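Local atomic coordinates of diaminobutyrate-pyruvate transaminase and L-2,4-diaminobutyrate decarboxylase (Vibrio parahaemolyticus, PDB entry 2QMA), a protein that probably acts as a pyridoxal phosphate-dependent transaminase and carbon-carbon lyase, the chain described here being its C-terminal decarboxylase domain. Residues L175-D180 and G334-N339; S211-Q216 and L224-V229; E247-A252 and L257-I262; D278-M283 and M289-D294. All coordinates share one frame; numbering follows the deposited sequence. Where two conformers were deposited one is given.

Interaction 1 (L175-D180 and G334-N339); sequences LMLARD and GALLVN
Leu177 and Val338 mark the nearest approach of the two backbones, their CA atoms lying 9.8 Å apart, a gap bridged by side chains alone. L175-D180 is a piece of helix 167-187, and G334-N339 covers strand 334-338 with one residue beyond it. The strand's alternation turns Leu336 and Val338 to the helix and leaves Ala335 and Leu337 out of the contact. Leu177 reaches across with a single methyl: its CG sits beside the backbone N, opposite the carbonyl carbon (chi1 -68°), and CD1 ends 4.0 Å from Val338 CG1 and 4.1 Å from Leu336 CD2. The leucines pass each other in opposite directions, whereas Val338 lies roughly at right angles to Leu177. Branched aliphatic residues suit this buried place, since they have no polar groups needing partners. Elsewhere on the helix, Arg179 grips Asp180 side-on: Arg179 NE is 2.9 Å and NH2 3.0 Å from the same oxygen, Asp180 OD1, which lies almost in the guanidinium plane. Met176, present as selenomethionine, lays its CG 3.3 Å above that guanidinium, toward the rim. These bonds to Asp180 probably fix the rotation of the guanidinium and so aim NH1 and NH2 at the carbonyl oxygens of Trp221 and Ser220 of the second subunit. Leu177 is on the side of the helix that faces the sheet, and Arg179 and Met176 are on the side that meets the second subunit. Strand 334-338 is bordered by antiparallel neighbours in the seven-stranded mixed sheet of the large domain, the pattern of fold type I pyridoxal phosphate enzymes.

Interaction 2 (S211-Q216 and L224-V229); sequences SHFTVQ and LGEKAV
Val229 meets Val215 and Gln216 with both methyls: a chi1 of -179° sets CG1 opposite the backbone N and CG2 opposite the carbonyl carbon, so the fork opens onto the first turn of helix 214-221. CG2 lies 3.9 Å from Gln216 CA, while CG1 comes within 4.2 Å of Val215 CG1. Gln216 folds over this fork. Its chain bends at chi2 (81°), carrying the amide back until NE2 stands 4.1 Å from Val229 CG1, the two side chains meeting at about a right angle. The flexible glutamine can thus cover a valine with its methylene stem and touch it with its amide nitrogen as well.

The methylenes of Gln216 may serve twice, because CB also lies over one face of the Phe213 ring, though this holds for one of two conformers of that ring and is less certain. Glu226 lies alongside Gln216 with its CG 4.5 Å from Gln216 CB. Its carboxylate extends past the glutamine, and OE2 accepts a hydrogen bond from Gln192 NE2 of the second subunit. Gly225, just before, has a positive phi of 83°, a backbone shape that glycine adopts readily as the chain turns into the 3-10 segment 226-228. The chemistry is therefore divided: valine methyls and glutamine methylenes close the short connection between helix 214-221 and strand 229-232 by dispersion forces, and the charged end of Glu226 is spent on the dimer interface.

Interaction 3 (E247-A252 and L257-I262); sequences EVIAQA and LIPFAI
Ala252 O accepts the backbone N-H of Leu257 at 3.0 Å, a bond bent at the hydrogen (135°) and with the donor tilted 32° out of the carbonyl plane. It ties the last part of helix 245-254 to the chain just before strand 258-265, in the second half of a beta-alpha-beta crossover that leaves strand 229-232 and returns to the same sheet beyond strand 203-208. With so short a turn between them, helix and strand must pack closely, and small or compact residues fill the seam. Ala252 has only a methyl, and Pro259 CG settles 3.8 Å from that CB. The same methyl meets the base of the leucine, Ala252 CB lying 4.1 Å from Leu257 CB. The proline suits the start of the strand: its apolar ring faces the helix, and the backbone bonds in this part of the strand are made by its neighbours, Ile258 to Lys202 and Arg204, Phe260 to Arg204 and Trp290, so a residue without an N-H fits here. One turn earlier Ile249 offers CG2, the branch placed opposite the backbone N when CG1 takes a chi1 of -66°, and this methyl lies 4.0 Å from Pro259 CG. Ile249 also packs on Met289, just ahead of strand 290-295. Beside the backbone bond, the tight turn presses Leu257 CB to within 3.3 Å of Ala252 O.

Interaction 4 (D278-M283 and M289-D294); sequences DFIADM and MWMHVD
Ile280 is the first residue of the helix segment to touch the strand, and it does so through one branch. With CG1 set opposite the carbonyl carbon (chi1 -70°), the CB-CG2 bond has the selenium of Met291, modelled as selenomethionine, alongside it, CG2 being 3.5 Å from Met291 SE; the two side chains cross nearly perpendicularly. Ala281 follows. Its small methyl lets the strand come in close, the CA of Ala281 being 6.3 Å from that of Met291, and CB touches Met291 CE at 3.7 Å. Both contacts are possible because the Met291 chain runs extended to its selenium and then bends at chi3 (72°), turning CE across the helix to the methyl of Ala281. Such a long, flexible, polarisable side chain can mould itself between a branched and a small neighbour. Asp282, next in line, and Asp278, one turn back, both form salt bridges with Arg315. Met283, also selenomethionine, contributes its base: CB lies 4.0 Å from CE of Met289, while its own selenium leads away from the strand. The same Met289 methyl sits 3.6 Å from Met283 O, so the tip of one residue covers a backbone carbonyl of the helix. Helix 277-287 thus lies over strand 290-295 within a beta-alpha-beta unit, beside strand 258-265 through Ile262; Met283 packs on Leu245 and Met289 on Ile249, both of helix 245-254, whereas Trp290 packs beyond the sheet on helix 167-187.

From the N terminus, interaction 1 opens first, on helix 167-187, and closes only at strand 334-338, more than 150 residues later. Within that long span interactions 2, 3 and 4 follow in series, each closing a short connection before the next begins, so none crosses another. Interactions 3 and 4 lean on adjacent strands, joined by probable backbone hydrogen bonds between Phe260 and Trp290 and between Ile262 and Trp290. Their helices cover one face of the large sheet, whereas helix 167-187 covers the other, where Ala178 packs on Phe260 and Trp290. Interaction 2 lies toward the sheet's outer strand and, like interaction 1, reaches the second subunit.

Interaction 1 (L175-D180 and G334-N339)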
loop_
_atom_site.group_PDB
_atom_site.type_symbol
_atom_site.label_atom_id
_atom_site.label_comp_id
_atom_site.label_asym_id
_atom_site.label_seq_id
_atom_site.Cartn_x
_atom_site.Cartn_y
_atom_site.Cartn_z
ATOM N N LEU A 175 8.236 12.913 -8.351
ATOM C CA LEU A 175 7.923 13.831 -9.440
ATOM C C LEU A 175 6.856 14.859 -9.086
ATOM O O LEU A 175 6.891 15.982 -9.597
ATOM C CB LEU A 175 7.529 13.053 -10.700
ATOM C CG LEU A 175 8.679 12.227 -11.302
ATOM C CD1 LEU A 175 8.139 11.266 -12.355
ATOM C CD2 LEU A 175 9.765 13.086 -11.916
HETATM N N MSE A 176 5.895 14.486 -8.249
HETATM C CA MSE A 176 4.959 15.491 -7.717
HETATM C C MSE A 176 5.700 16.532 -6.869
HETATM O O MSE A 176 5.409 17.721 -6.951
HETATM C CB MSE A 176 3.876 14.877 -6.829
HETATM C CG MSE A 176 2.749 15.875 -6.586
HETATM SE SE MSE A 176 1.476 15.032 -5.416
HETATM C CE MSE A 176 1.151 13.602 -6.645
ATOM N N LEU A 177 6.648 16.100 -6.037
ATOM C CA LEU A 177 7.453 17.099 -5.274
ATOM C C LEU A 177 8.151 18.032 -6.252
ATOM O O LEU A 177 8.162 19.244 -6.060
ATOM C CB LEU A 177 8.465 16.470 -4.306
ATOM C CG LEU A 177 7.791 15.744 -3.132
ATOM C CD1 LEU A 177 8.878 14.968 -2.368
ATOM C CD2 LEU A 177 7.022 16.714 -2.244
ATOM N N ALA A 178 8.686 17.463 -7.326
ATOM C CA ALA A 178 9.393 18.276 -8.346
ATOM C C ALA A 178 8.449 19.296 -8.981
ATOM O O ALA A 178 8.837 20.419 -9.197
ATOM C CB ALA A 178 10.014 17.379 -9.407
ATOM N N ARG A 179 7.237 18.849 -9.280
ATOM C CA ARG A 179 6.201 19.672 -9.886
ATOM C C ARG A 179 5.923 20.895 -8.986
ATOM O O ARG A 179 5.996 22.020 -9.454
ATOM C CB ARG A 179 4.928 18.829 -10.149
ATOM C CG ARG A 179 3.757 19.682 -10.684
ATOM C CD ARG A 179 2.401 18.949 -10.409
ATOM N NE ARG A 179 2.021 18.952 -8.981
ATOM C CZ ARG A 179 0.903 18.422 -8.479
ATOM N NH1 ARG A 179 -0.009 17.843 -9.291
ATOM N NH2 ARG A 179 0.648 18.498 -7.160
ATOM N N ASP A 180 5.690 20.680 -7.695
ATOM C CA ASP A 180 5.382 21.776 -6.773
ATOM C C ASP A 180 6.647 22.633 -6.560
ATOM O O ASP A 180 6.570 23.870 -6.396
ATOM C CB ASP A 180 4.891 21.198 -5.447
ATOM C CG ASP A 180 3.480 20.626 -5.527
ATOM O OD1 ASP A 180 2.978 20.259 -6.629
ATOM O OD2 ASP A 180 2.880 20.502 -4.470
ATOM N N GLY A 334 8.651 -0.117 0.123
ATOM C CA GLY A 334 9.462 0.827 -0.680
ATOM C C GLY A 334 9.626 2.123 0.095
ATOM O O GLY A 334 8.980 2.316 1.110
ATOM N N ALA A 335 10.486 3.021 -0.360
ATOM C CA ALA A 335 10.585 4.352 0.315
ATOM C C ALA A 335 10.961 5.370 -0.726
ATOM O O ALA A 335 11.477 5.026 -1.782
ATOM C CB ALA A 335 11.641 4.342 1.377
ATOM N N LEU A 336 10.735 6.613 -0.381
ATOM C CA LEU A 336 11.213 7.716 -1.149
ATOM C C LEU A 336 12.114 8.526 -0.258
ATOM O O LEU A 336 11.682 9.002 0.807
ATOM C CB LEU A 336 10.052 8.579 -1.576
ATOM C CG LEU A 336 10.557 9.764 -2.446
ATOM C CD1 LEU A 336 10.808 9.291 -3.917
ATOM C CD2 LEU A 336 9.602 10.914 -2.340
ATOM N N LEU A 337 13.355 8.728 -0.708
ATOM C CA LEU A 337 14.308 9.550 0.043
ATOM C C LEU A 337 14.447 10.894 -0.645
ATOM O O LEU A 337 14.354 11.003 -1.899
ATOM C CB LEU A 337 15.685 8.877 0.117
ATOM C CG LEU A 337 15.673 7.396 0.561
ATOM C CD1 LEU A 337 17.113 6.883 0.515
ATOM C CD2 LEU A 337 15.067 7.237 1.991
ATOM N N VAL A 338 14.653 11.915 0.165
ATOM C CA VAL A 338 14.942 13.233 -0.358
ATOM C C VAL A 338 16.202 13.823 0.284
ATOM O O VAL A 338 16.480 13.588 1.472
ATOM C CB VAL A 338 13.724 14.275 -0.235
ATOM C CG1 VAL A 338 12.455 13.765 -1.035
ATOM C CG2 VAL A 338 13.437 14.661 1.214
ATOM N N ASN A 339 16.967 14.552 -0.516
ATOM C CA ASN A 339 18.174 15.161 -0.023
ATOM C C ASN A 339 17.903 16.350 0.893
ATOM O O ASN A 339 18.709 16.656 1.784
ATOM C CB ASN A 339 19.117 15.567 -1.180
ATOM C CG ASN A 339 20.465 14.841 -1.113
ATOM O OD1 ASN A 339 21.048 14.685 -0.020
ATOM N ND2 ASN A 339 20.984 14.410 -2.283
#

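Interaction 2 (S211-Q216 and L224-V229)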
loop_
_atom_site.group_PDB
_atom_site.type_symbol
_atom_site.label_atom_id
_atom_site.label_comp_id
_atom_site.label_asym_id
_atom_site.label_seq_id
_atom_site.Cartn_x
_atom_site.Cartn_y
_atom_site.Cartn_z
ATOM N N SER A 211 13.027 4.294 -19.495
ATOM C CA SER A 211 12.624 4.592 -18.119
ATOM C C SER A 211 11.328 3.826 -17.865
ATOM O O SER A 211 10.651 3.443 -18.820
ATOM C CB SER A 211 12.377 6.096 -17.900
ATOM O OG SER A 211 13.563 6.865 -17.956
ATOM N N HIS A 212 10.990 3.609 -16.589
ATOM C CA HIS A 212 9.728 2.936 -16.240
ATOM C C HIS A 212 8.500 3.780 -16.614
ATOM O O HIS A 212 8.511 4.993 -16.466
ATOM C CB HIS A 212 9.698 2.505 -14.766
ATOM C CG HIS A 212 8.678 1.447 -14.493
ATOM N ND1 HIS A 212 7.469 1.718 -13.890
ATOM C CD2 HIS A 212 8.664 0.124 -14.794
ATOM C CE1 HIS A 212 6.765 0.599 -13.800
ATOM N NE2 HIS A 212 7.461 -0.378 -14.356
ATOM N N PHE A 213 7.460 3.123 -17.130
ATOM C CA PHE A 213 6.314 3.861 -17.666
ATOM C C PHE A 213 5.521 4.557 -16.568
ATOM O O PHE A 213 4.600 5.309 -16.863
ATOM C CB PHE A 213 5.402 2.979 -18.542
ATOM C CG PHE A 213 4.547 3.776 -19.510
ATOM C CD1 PHE A 213 5.020 4.082 -20.786
ATOM C CD2 PHE A 213 3.283 4.252 -19.128
ATOM C CE1 PHE A 213 4.243 4.830 -21.674
ATOM C CE2 PHE A 213 2.500 4.999 -20.006
ATOM C CZ PHE A 213 2.977 5.289 -21.281
ATOM N N THR A 214 5.897 4.340 -15.301
ATOM C CA THR A 214 5.305 5.136 -14.231
ATOM C C THR A 214 5.750 6.614 -14.331
ATOM O O THR A 214 5.231 7.449 -13.585
ATOM C CB THR A 214 5.538 4.588 -12.781
ATOM O OG1 THR A 214 6.935 4.335 -12.552
ATOM C CG2 THR A 214 4.721 3.298 -12.531
ATOM N N VAL A 215 6.683 6.946 -15.227
ATOM C CA VAL A 215 6.982 8.393 -15.484
ATOM C C VAL A 215 5.818 9.045 -16.239
ATOM O O VAL A 215 5.303 10.066 -15.825
ATOM C CB VAL A 215 8.357 8.691 -16.211
ATOM C CG1 VAL A 215 8.552 10.204 -16.451
ATOM C CG2 VAL A 215 9.543 8.151 -15.417
ATOM N N GLN A 216 5.434 8.459 -17.373
ATOM C CA GLN A 216 4.270 8.912 -18.123
ATOM C C GLN A 216 3.014 8.826 -17.225
ATOM O O GLN A 216 2.222 9.756 -17.173
ATOM C CB GLN A 216 4.095 8.023 -19.351
ATOM C CG GLN A 216 5.166 8.250 -20.395
ATOM C CD GLN A 216 6.533 7.536 -20.167
ATOM O OE1 GLN A 216 6.887 7.061 -19.079
ATOM N NE2 GLN A 216 7.302 7.472 -21.235
ATOM N N LEU A 224 -0.227 16.793 -15.687
ATOM C CA LEU A 224 0.623 17.313 -16.757
ATOM C C LEU A 224 0.411 16.593 -18.073
ATOM O O LEU A 224 0.637 17.189 -19.148
ATOM C CB LEU A 224 2.116 17.255 -16.378
ATOM C CG LEU A 224 2.444 18.025 -15.069
ATOM C CD1 LEU A 224 3.944 17.806 -14.662
ATOM C CD2 LEU A 224 2.106 19.496 -15.234
ATOM N N GLY A 225 0.009 15.328 -17.989
ATOM C CA GLY A 225 -0.279 14.502 -19.178
ATOM C C GLY A 225 0.967 13.880 -19.781
ATOM O O GLY A 225 2.120 14.318 -19.509
ATOM N N GLU A 226 0.749 12.860 -20.611
ATOM C CA GLU A 226 1.870 12.175 -21.254
ATOM C C GLU A 226 2.704 13.170 -22.065
ATOM O O GLU A 226 3.902 12.956 -22.198
ATOM C CB GLU A 226 1.381 11.005 -22.131
ATOM C CG GLU A 226 0.591 9.970 -21.324
ATOM C CD GLU A 226 0.063 8.805 -22.119
ATOM O OE1 GLU A 226 0.170 8.803 -23.389
ATOM O OE2 GLU A 226 -0.470 7.874 -21.443
ATOM N N LYS A 227 2.079 14.236 -22.601
ATOM C CA LYS A 227 2.787 15.233 -23.440
ATOM C C LYS A 227 3.875 16.032 -22.673
ATOM O O LYS A 227 4.746 16.710 -23.271
ATOM C CB LYS A 227 1.756 16.122 -24.151
ATOM C CG LYS A 227 1.782 17.637 -23.922
ATOM C CD LYS A 227 1.310 17.971 -22.614
ATOM C CE LYS A 227 1.157 19.483 -22.405
ATOM N NZ LYS A 227 1.012 19.574 -20.904
ATOM N N ALA A 228 3.803 15.965 -21.340
ATOM C CA ALA A 228 4.809 16.608 -20.489
ATOM C C ALA A 228 6.142 15.798 -20.457
ATOM O O ALA A 228 7.173 16.282 -19.988
ATOM C CB ALA A 228 4.253 16.832 -19.051
ATOM N N VAL A 229 6.117 14.555 -20.929
ATOM C CA VAL A 229 7.321 13.719 -20.845
ATOM C C VAL A 229 8.108 13.848 -22.128
ATOM O O VAL A 229 7.589 13.604 -23.217
ATOM C CB VAL A 229 6.980 12.246 -20.557
ATOM C CG1 VAL A 229 8.256 11.376 -20.446
ATOM C CG2 VAL A 229 6.169 12.126 -19.289
#

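Interaction 3 (E247-A252 and L257-I262)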
loop_
_atom_site.group_PDB
_atom_site.type_symbol
_atom_site.label_atom_id
_atom_site.label_comp_id
_atom_site.label_asym_id
_atom_site.label_seq_id
_atom_site.Cartn_x
_atom_site.Cartn_y
_atom_site.Cartn_z
ATOM N N GLU A 247 21.810 19.314 -25.614
ATOM C CA GLU A 247 21.174 20.019 -26.737
ATOM C C GLU A 247 19.625 19.861 -26.769
ATOM O O GLU A 247 18.925 20.810 -27.122
ATOM C CB GLU A 247 21.833 19.685 -28.109
ATOM C CG GLU A 247 21.561 18.298 -28.647
ATOM C CD GLU A 247 21.843 18.125 -30.182
ATOM O OE1 GLU A 247 22.327 19.069 -30.884
ATOM O OE2 GLU A 247 21.573 17.017 -30.683
ATOM N N VAL A 248 19.112 18.684 -26.394
ATOM C CA VAL A 248 17.661 18.438 -26.278
ATOM C C VAL A 248 17.045 19.400 -25.238
ATOM O O VAL A 248 16.006 20.014 -25.484
ATOM C CB VAL A 248 17.348 16.938 -25.951
ATOM C CG1 VAL A 248 15.957 16.770 -25.343
ATOM C CG2 VAL A 248 17.444 16.066 -27.236
ATOM N N ILE A 249 17.694 19.529 -24.085
ATOM C CA ILE A 249 17.219 20.425 -23.061
ATOM C C ILE A 249 17.333 21.883 -23.550
ATOM O O ILE A 249 16.381 22.655 -23.422
ATOM C CB ILE A 249 18.006 20.225 -21.766
ATOM C CG1 ILE A 249 17.715 18.844 -21.221
ATOM C CG2 ILE A 249 17.607 21.322 -20.729
ATOM C CD1 ILE A 249 18.669 18.362 -20.166
ATOM N N ALA A 250 18.493 22.252 -24.129
ATOM C CA ALA A 250 18.694 23.634 -24.584
ATOM C C ALA A 250 17.628 24.010 -25.599
ATOM O O ALA A 250 17.070 25.093 -25.548
ATOM C CB ALA A 250 20.092 23.808 -25.188
ATOM N N GLN A 251 17.344 23.102 -26.520
ATOM C CA GLN A 251 16.355 23.339 -27.569
ATOM C C GLN A 251 14.937 23.481 -27.013
ATOM O O GLN A 251 14.137 24.304 -27.507
ATOM C CB GLN A 251 16.405 22.207 -28.601
ATOM C CG GLN A 251 15.864 22.587 -29.983
ATOM C CD GLN A 251 14.378 22.333 -30.132
ATOM O OE1 GLN A 251 13.829 21.417 -29.511
ATOM N NE2 GLN A 251 13.712 23.140 -30.971
ATOM N N ALA A 252 14.602 22.640 -26.031
ATOM C CA ALA A 252 13.298 22.745 -25.349
ATOM C C ALA A 252 13.171 24.128 -24.770
ATOM O O ALA A 252 12.146 24.796 -24.961
ATOM C CB ALA A 252 13.189 21.716 -24.239
ATOM N N LEU A 257 9.691 25.927 -23.751
ATOM C CA LEU A 257 9.440 24.847 -22.769
ATOM C C LEU A 257 10.298 24.997 -21.492
ATOM O O LEU A 257 11.341 25.690 -21.483
ATOM C CB LEU A 257 9.584 23.449 -23.420
ATOM C CG LEU A 257 8.770 23.259 -24.725
ATOM C CD1 LEU A 257 9.099 21.903 -25.350
ATOM C CD2 LEU A 257 7.273 23.373 -24.440
ATOM N N ILE A 258 9.839 24.344 -20.419
ATOM C CA ILE A 258 10.434 24.475 -19.085
ATOM C C ILE A 258 10.777 23.031 -18.583
ATOM O O ILE A 258 10.002 22.413 -17.889
ATOM C CB ILE A 258 9.495 25.260 -18.120
ATOM C CG1 ILE A 258 9.123 26.659 -18.693
ATOM C CG2 ILE A 258 10.086 25.338 -16.692
ATOM C CD1 ILE A 258 8.078 27.419 -17.854
ATOM N N PRO A 259 11.935 22.486 -19.005
ATOM C CA PRO A 259 12.361 21.187 -18.450
ATOM C C PRO A 259 12.635 21.420 -16.948
ATOM O O PRO A 259 13.469 22.247 -16.609
ATOM C CB PRO A 259 13.661 20.870 -19.224
ATOM C CG PRO A 259 13.624 21.788 -20.439
ATOM C CD PRO A 259 12.932 23.035 -19.943
ATOM N N PHE A 260 11.900 20.752 -16.064
ATOM C CA PHE A 260 12.036 21.012 -14.623
ATOM C C PHE A 260 12.478 19.793 -13.833
ATOM O O PHE A 260 12.852 19.900 -12.658
ATOM C CB PHE A 260 10.689 21.514 -14.046
ATOM C CG PHE A 260 9.623 20.441 -13.903
ATOM C CD1 PHE A 260 9.439 19.778 -12.687
ATOM C CD2 PHE A 260 8.821 20.095 -14.978
ATOM C CE1 PHE A 260 8.427 18.781 -12.539
ATOM C CE2 PHE A 260 7.847 19.114 -14.868
ATOM C CZ PHE A 260 7.632 18.453 -13.631
ATOM N N ALA A 261 12.374 18.612 -14.455
ATOM C CA ALA A 261 12.792 17.408 -13.769
ATOM C C ALA A 261 13.395 16.414 -14.739
ATOM O O ALA A 261 12.979 16.338 -15.904
ATOM C CB ALA A 261 11.589 16.707 -13.061
ATOM N N ILE A 262 14.269 15.582 -14.198
ATOM C CA ILE A 262 14.926 14.577 -15.074
ATOM C C ILE A 262 14.984 13.277 -14.312
ATOM O O ILE A 262 15.372 13.273 -13.144
ATOM C CB ILE A 262 16.361 15.033 -15.551
ATOM C CG1 ILE A 262 16.918 13.968 -16.521
ATOM C CG2 ILE A 262 17.295 15.286 -14.372
ATOM C CD1 ILE A 262 18.001 14.521 -17.515
#

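Interaction 4 (D278-M283 and M289-D294)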
loop_
_atom_site.group_PDB
_atom_site.type_symbol
_atom_site.label_atom_id
_atom_site.label_comp_id
_atom_site.label_asym_id
_atom_site.label_seq_id
_atom_site.Cartn_x
_atom_site.Cartn_y
_atom_site.Cartn_z
ATOM N N ASP A 278 25.634 10.681 -12.442
ATOM C CA ASP A 278 26.459 11.864 -12.185
ATOM C C ASP A 278 26.328 12.935 -13.259
ATOM O O ASP A 278 26.224 14.108 -12.975
ATOM C CB ASP A 278 27.922 11.443 -12.011
ATOM C CG ASP A 278 28.680 12.407 -11.149
ATOM O OD1 ASP A 278 28.235 12.705 -10.029
ATOM O OD2 ASP A 278 29.734 12.853 -11.581
ATOM N N PHE A 279 26.337 12.530 -14.516
ATOM C CA PHE A 279 26.113 13.522 -15.601
ATOM C C PHE A 279 24.693 14.099 -15.603
ATOM O O PHE A 279 24.498 15.298 -15.857
ATOM C CB PHE A 279 26.399 12.913 -16.978
ATOM C CG PHE A 279 26.333 13.906 -18.077
ATOM C CD1 PHE A 279 27.424 14.717 -18.355
ATOM C CD2 PHE A 279 25.170 14.056 -18.830
ATOM C CE1 PHE A 279 27.362 15.667 -19.402
ATOM C CE2 PHE A 279 25.099 14.969 -19.851
ATOM C CZ PHE A 279 26.215 15.786 -20.152
ATOM N N ILE A 280 23.715 13.256 -15.291
ATOM C CA ILE A 280 22.330 13.718 -15.199
ATOM C C ILE A 280 22.278 14.770 -14.070
ATOM O O ILE A 280 21.644 15.821 -14.210
ATOM C CB ILE A 280 21.399 12.563 -14.967
ATOM C CG1 ILE A 280 21.355 11.718 -16.254
ATOM C CG2 ILE A 280 19.959 13.056 -14.639
ATOM C CD1 ILE A 280 20.566 10.410 -16.136
ATOM N N ALA A 281 22.994 14.507 -12.980
ATOM C CA ALA A 281 23.010 15.431 -11.840
ATOM C C ALA A 281 23.642 16.743 -12.269
ATOM O O ALA A 281 23.223 17.840 -11.830
ATOM C CB ALA A 281 23.733 14.804 -10.585
ATOM N N ASP A 282 24.655 16.666 -13.134
ATOM C CA ASP A 282 25.298 17.894 -13.625
ATOM C C ASP A 282 24.387 18.646 -14.549
ATOM O O ASP A 282 24.440 19.860 -14.567
ATOM C CB ASP A 282 26.617 17.590 -14.337
ATOM C CG ASP A 282 27.703 17.091 -13.375
ATOM O OD1 ASP A 282 27.686 17.469 -12.174
ATOM O OD2 ASP A 282 28.568 16.343 -13.831
HETATM N N MSE A 283 23.597 17.921 -15.350
HETATM C CA MSE A 283 22.537 18.545 -16.168
HETATM C C MSE A 283 21.506 19.318 -15.301
HETATM O O MSE A 283 21.081 20.453 -15.620
HETATM C CB MSE A 283 21.857 17.477 -17.048
HETATM C CG MSE A 283 22.722 17.093 -18.258
HETATM SE SE MSE A 283 23.149 18.527 -19.518
HETATM C CE MSE A 283 24.906 19.092 -18.952
HETATM N N MSE A 289 17.167 21.900 -12.624
HETATM C CA MSE A 289 16.109 20.846 -12.549
HETATM C C MSE A 289 16.244 20.007 -11.295
HETATM O O MSE A 289 17.297 19.939 -10.657
HETATM C CB MSE A 289 16.142 19.880 -13.788
HETATM C CG MSE A 289 16.231 20.574 -15.171
HETATM SE SE MSE A 289 16.311 19.380 -16.673
HETATM C CE MSE A 289 18.048 18.574 -16.321
ATOM N N TRP A 290 15.154 19.319 -10.991
ATOM C CA TRP A 290 15.090 18.251 -9.978
ATOM C C TRP A 290 15.486 16.897 -10.608
ATOM O O TRP A 290 14.839 16.449 -11.560
ATOM C CB TRP A 290 13.624 18.170 -9.570
ATOM C CG TRP A 290 13.302 17.233 -8.504
ATOM C CD1 TRP A 290 13.281 15.841 -8.579
ATOM C CD2 TRP A 290 12.868 17.572 -7.179
ATOM N NE1 TRP A 290 12.901 15.323 -7.359
ATOM C CE2 TRP A 290 12.628 16.350 -6.491
ATOM C CE3 TRP A 290 12.679 18.787 -6.501
ATOM C CZ2 TRP A 290 12.227 16.307 -5.138
ATOM C CZ3 TRP A 290 12.268 18.746 -5.184
ATOM C CH2 TRP A 290 12.053 17.521 -4.509
HETATM N N MSE A 291 16.503 16.229 -10.055
HETATM C CA MSE A 291 16.846 14.905 -10.513
HETATM C C MSE A 291 16.208 13.924 -9.570
HETATM O O MSE A 291 16.483 13.933 -8.355
HETATM C CB MSE A 291 18.347 14.624 -10.560
HETATM C CG MSE A 291 18.546 13.069 -10.949
HETATM SE SE MSE A 291 20.421 12.587 -11.183
HETATM C CE MSE A 291 21.027 12.627 -9.345
ATOM N N HIS A 292 15.366 13.092 -10.146
ATOM C CA HIS A 292 14.737 11.988 -9.422
ATOM C C HIS A 292 15.437 10.719 -9.884
ATOM O O HIS A 292 15.501 10.441 -11.103
ATOM C CB HIS A 292 13.199 11.933 -9.656
ATOM C CG HIS A 292 12.582 10.677 -9.097
ATOM N ND1 HIS A 292 12.391 10.473 -7.746
ATOM C CD2 HIS A 292 12.167 9.532 -9.712
ATOM C CE1 HIS A 292 11.891 9.265 -7.546
ATOM N NE2 HIS A 292 11.707 8.685 -8.721
ATOM N N VAL A 293 15.946 9.930 -8.931
ATOM C CA VAL A 293 16.593 8.645 -9.292
ATOM C C VAL A 293 15.599 7.497 -9.093
ATOM O O VAL A 293 15.152 7.257 -7.977
ATOM C CB VAL A 293 17.905 8.378 -8.518
ATOM C CG1 VAL A 293 18.395 6.906 -8.858
ATOM C CG2 VAL A 293 18.969 9.427 -8.872
ATOM N N ASP A 294 15.229 6.802 -10.171
ATOM C CA ASP A 294 14.393 5.634 -10.008
ATOM C C ASP A 294 15.314 4.421 -9.726
ATOM O O ASP A 294 15.828 3.748 -10.659
ATOM C CB ASP A 294 13.500 5.412 -11.244
ATOM C CG ASP A 294 12.570 4.174 -11.109
ATOM O OD1 ASP A 294 12.652 3.443 -10.094
ATOM O OD2 ASP A 294 11.769 3.924 -12.051
#